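PDB 3VSN: Non-sulfated chondroitin lyase E66 from Autographa californica nucleopolyhedrovirus, which cleaves non-sulfated chondroitin as a lyase of the viral envelope and is essential for oral infection of the insect host, possibly by digesting the chondroitin sulfate barrier of the midgut. Local coordinates for residues A347-D352 and Q408-T413. Residues are numbered along the deposited sequence; the frame is centred on the assembly and turned at random.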
loop_
_atom_site.group_PDB
_atom_site.type_symbol
_atom_site.label_atom_id
_atom_site.label_comp_id
_atom_site.label_asym_id
_atom_site.label_seq_id
_atom_site.Cartn_x
_atom_site.Cartn_y
_atom_site.Cartn_z
ATOM N N ALA A 347 -15.478 -1.936 -0.358
ATOM C CA ALA A 347 -15.408 -2.379 1.029
ATOM C C ALA A 347 -14.601 -1.388 1.859
ATOM O O ALA A 347 -13.599 -0.848 1.389
ATOM C CB ALA A 347 -14.782 -3.764 1.116
ATOM N N TYR A 348 -15.052 -1.136 3.082
ATOM C CA TYR A 348 -14.250 -0.368 4.028
ATOM C C TYR A 348 -13.368 -1.300 4.851
ATOM O O TYR A 348 -12.433 -0.854 5.514
ATOM C CB TYR A 348 -15.124 0.516 4.931
ATOM C CG TYR A 348 -15.934 -0.219 5.986
ATOM C CD1 TYR A 348 -17.255 -0.594 5.742
ATOM C CD2 TYR A 348 -15.384 -0.518 7.236
ATOM C CE1 TYR A 348 -18.005 -1.251 6.710
ATOM C CE2 TYR A 348 -16.123 -1.175 8.209
ATOM C CZ TYR A 348 -17.430 -1.541 7.939
ATOM O OH TYR A 348 -18.159 -2.189 8.905
ATOM N N TYR A 349 -13.665 -2.597 4.797
ATOM C CA TYR A 349 -12.937 -3.577 5.595
ATOM C C TYR A 349 -13.096 -4.995 5.055
ATOM O O TYR A 349 -14.110 -5.323 4.437
ATOM C CB TYR A 349 -13.386 -3.513 7.063
ATOM C CG TYR A 349 -12.587 -4.404 7.991
ATOM C CD1 TYR A 349 -11.199 -4.305 8.059
ATOM C CD2 TYR A 349 -13.222 -5.342 8.806
ATOM C CE1 TYR A 349 -10.464 -5.121 8.904
ATOM C CE2 TYR A 349 -12.493 -6.155 9.664
ATOM C CZ TYR A 349 -11.119 -6.038 9.709
ATOM O OH TYR A 349 -10.388 -6.844 10.551
ATOM N N GLU A 350 -12.075 -5.817 5.285
ATOM C CA GLU A 350 -12.137 -7.246 5.008
ATOM C C GLU A 350 -11.517 -7.991 6.185
ATOM O O GLU A 350 -10.411 -7.667 6.615
ATOM C CB GLU A 350 -11.397 -7.590 3.710
ATOM C CG GLU A 350 -11.658 -9.004 3.207
ATOM C CD GLU A 350 -10.710 -9.427 2.098
ATOM O OE1 GLU A 350 -9.497 -9.164 2.213
ATOM O OE2 GLU A 350 -11.177 -10.032 1.113
ATOM N N SER A 351 -12.247 -8.972 6.708
ATOM C CA SER A 351 -11.766 -9.801 7.810
ATOM C C SER A 351 -11.600 -11.261 7.389
ATOM O O SER A 351 -12.055 -11.666 6.318
ATOM C CB SER A 351 -12.720 -9.708 9.003
ATOM O OG SER A 351 -14.034 -10.101 8.638
ATOM N N ASP A 352 -10.936 -12.040 8.240
ATOM C CA ASP A 352 -10.785 -13.482 8.039
ATOM C C ASP A 352 -10.876 -14.186 9.405
ATOM O O ASP A 352 -11.034 -13.509 10.423
ATOM C CB ASP A 352 -9.480 -13.794 7.279
ATOM C CG ASP A 352 -8.227 -13.341 8.020
ATOM O OD1 ASP A 352 -8.028 -13.753 9.182
ATOM O OD2 ASP A 352 -7.420 -12.593 7.424
ATOM N N GLN A 408 -14.423 -12.170 4.452
ATOM C CA GLN A 408 -15.638 -11.409 4.189
ATOM C C GLN A 408 -15.308 -9.922 4.174
ATOM O O GLN A 408 -14.612 -9.426 5.061
ATOM C CB GLN A 408 -16.727 -11.692 5.231
ATOM C CG GLN A 408 -18.042 -10.975 4.933
ATOM C CD GLN A 408 -19.153 -11.275 5.924
ATOM O OE1 GLN A 408 -18.980 -12.047 6.864
ATOM N NE2 GLN A 408 -20.311 -10.654 5.714
ATOM N N SER A 409 -15.812 -9.226 3.160
ATOM C CA SER A 409 -15.656 -7.782 3.059
ATOM C C SER A 409 -16.979 -7.070 3.332
ATOM O O SER A 409 -18.057 -7.639 3.124
ATOM C CB SER A 409 -15.093 -7.396 1.689
ATOM O OG SER A 409 -16.025 -7.667 0.658
ATOM N N PHE A 410 -16.887 -5.827 3.799
ATOM C CA PHE A 410 -18.051 -5.082 4.265
ATOM C C PHE A 410 -18.134 -3.718 3.596
ATOM O O PHE A 410 -17.165 -2.953 3.613
ATOM C CB PHE A 410 -17.996 -4.925 5.795
ATOM C CG PHE A 410 -17.877 -6.231 6.530
ATOM C CD1 PHE A 410 -19.011 -6.886 6.995
ATOM C CD2 PHE A 410 -16.632 -6.822 6.733
ATOM C CE1 PHE A 410 -18.907 -8.101 7.658
ATOM C CE2 PHE A 410 -16.521 -8.040 7.390
ATOM C CZ PHE A 410 -17.659 -8.678 7.856
ATOM N N ARG A 411 -19.292 -3.432 3.001
ATOM C CA ARG A 411 -19.581 -2.119 2.422
ATOM C C ARG A 411 -20.081 -1.181 3.512
ATOM O O ARG A 411 -20.786 -1.619 4.423
ATOM C CB ARG A 411 -20.655 -2.211 1.329
ATOM C CG ARG A 411 -20.285 -3.041 0.110
ATOM C CD ARG A 411 -19.212 -2.382 -0.742
ATOM N NE ARG A 411 -19.006 -3.132 -1.977
ATOM C CZ ARG A 411 -19.676 -2.924 -3.106
ATOM N NH1 ARG A 411 -20.600 -1.969 -3.179
ATOM N NH2 ARG A 411 -19.418 -3.671 -4.170
ATOM N N PRO A 412 -19.732 0.116 3.420
ATOM C CA PRO A 412 -20.231 1.082 4.393
ATOM C C PRO A 412 -21.695 1.427 4.117
ATOM O O PRO A 412 -22.123 1.401 2.964
ATOM C CB PRO A 412 -19.342 2.302 4.149
ATOM C CG PRO A 412 -19.007 2.223 2.693
ATOM C CD PRO A 412 -18.885 0.755 2.391
ATOM N N THR A 413 -22.452 1.735 5.167
ATOM C CA THR A 413 -23.838 2.192 5.014
ATOM C C THR A 413 -23.869 3.514 4.243
ATOM O O THR A 413 -24.683 3.696 3.338
ATOM C CB THR A 413 -24.526 2.372 6.381
ATOM O OG1 THR A 413 -24.460 1.143 7.110
ATOM C CG2 THR A 413 -25.995 2.785 6.211
#
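Phe410 lies between Tyr348 and Ser351, and each meets a different part of it. Tyr348 crosses it at a slant, its CE1 3.8 Å from Phe410 CB. CG of Tyr348 lies between the backbone N and the carbonyl carbon (chi1 72°), which brings the CD1-CE1 side of the ring up to residues 410-412; the ring is turned edge-on to the chain, with Arg411 C and Pro412 N near its plane and Pro412 CB 3.9 Å from CD1. At the far end of Phe410, Ser351 OG sits in the plane of the phenyl ring, 3.5 Å from CE2. The polar partner of Ser351 OG is the carbonyl of Ile400, a residue that also touches the Phe410 side chain, and the tyrosine hydroxyl is hydrogen-bonded to Glu436.

Backbone bonds fix this arrangement. Tyr348 N reaches Phe410 O at 2.8 Å, and Ser351 and Gln408 exchange two bonds, Ser351 N to Gln408 O at 2.9 Å and Gln408 N to Ser351 O at 3.1 Å. The axes of strands 349-351 and 408-410 approach to 4.7 Å, with their N-to-C directions 158° apart, which confirms an antiparallel pairing.

Glu350 and Ser409 form the non-hydrogen-bonded pair and project from the face opposite Phe410. Glu350 has CG anti to its backbone N (chi1 -168°) and an extended chain, which passes Gln408 O with CG at 3.5 Å and carries the carboxylate beyond the pair. Ser409 OG bonds Asp248. This two-stranded antiparallel sheet thus presents Glu350, important for catalysis, to the lyase active site, where one carboxylate oxygen bonds ND1 of the proton acceptor His246 and the other forms a salt bridge with the transition-state stabiliser Arg300, two partners that limit its rotation.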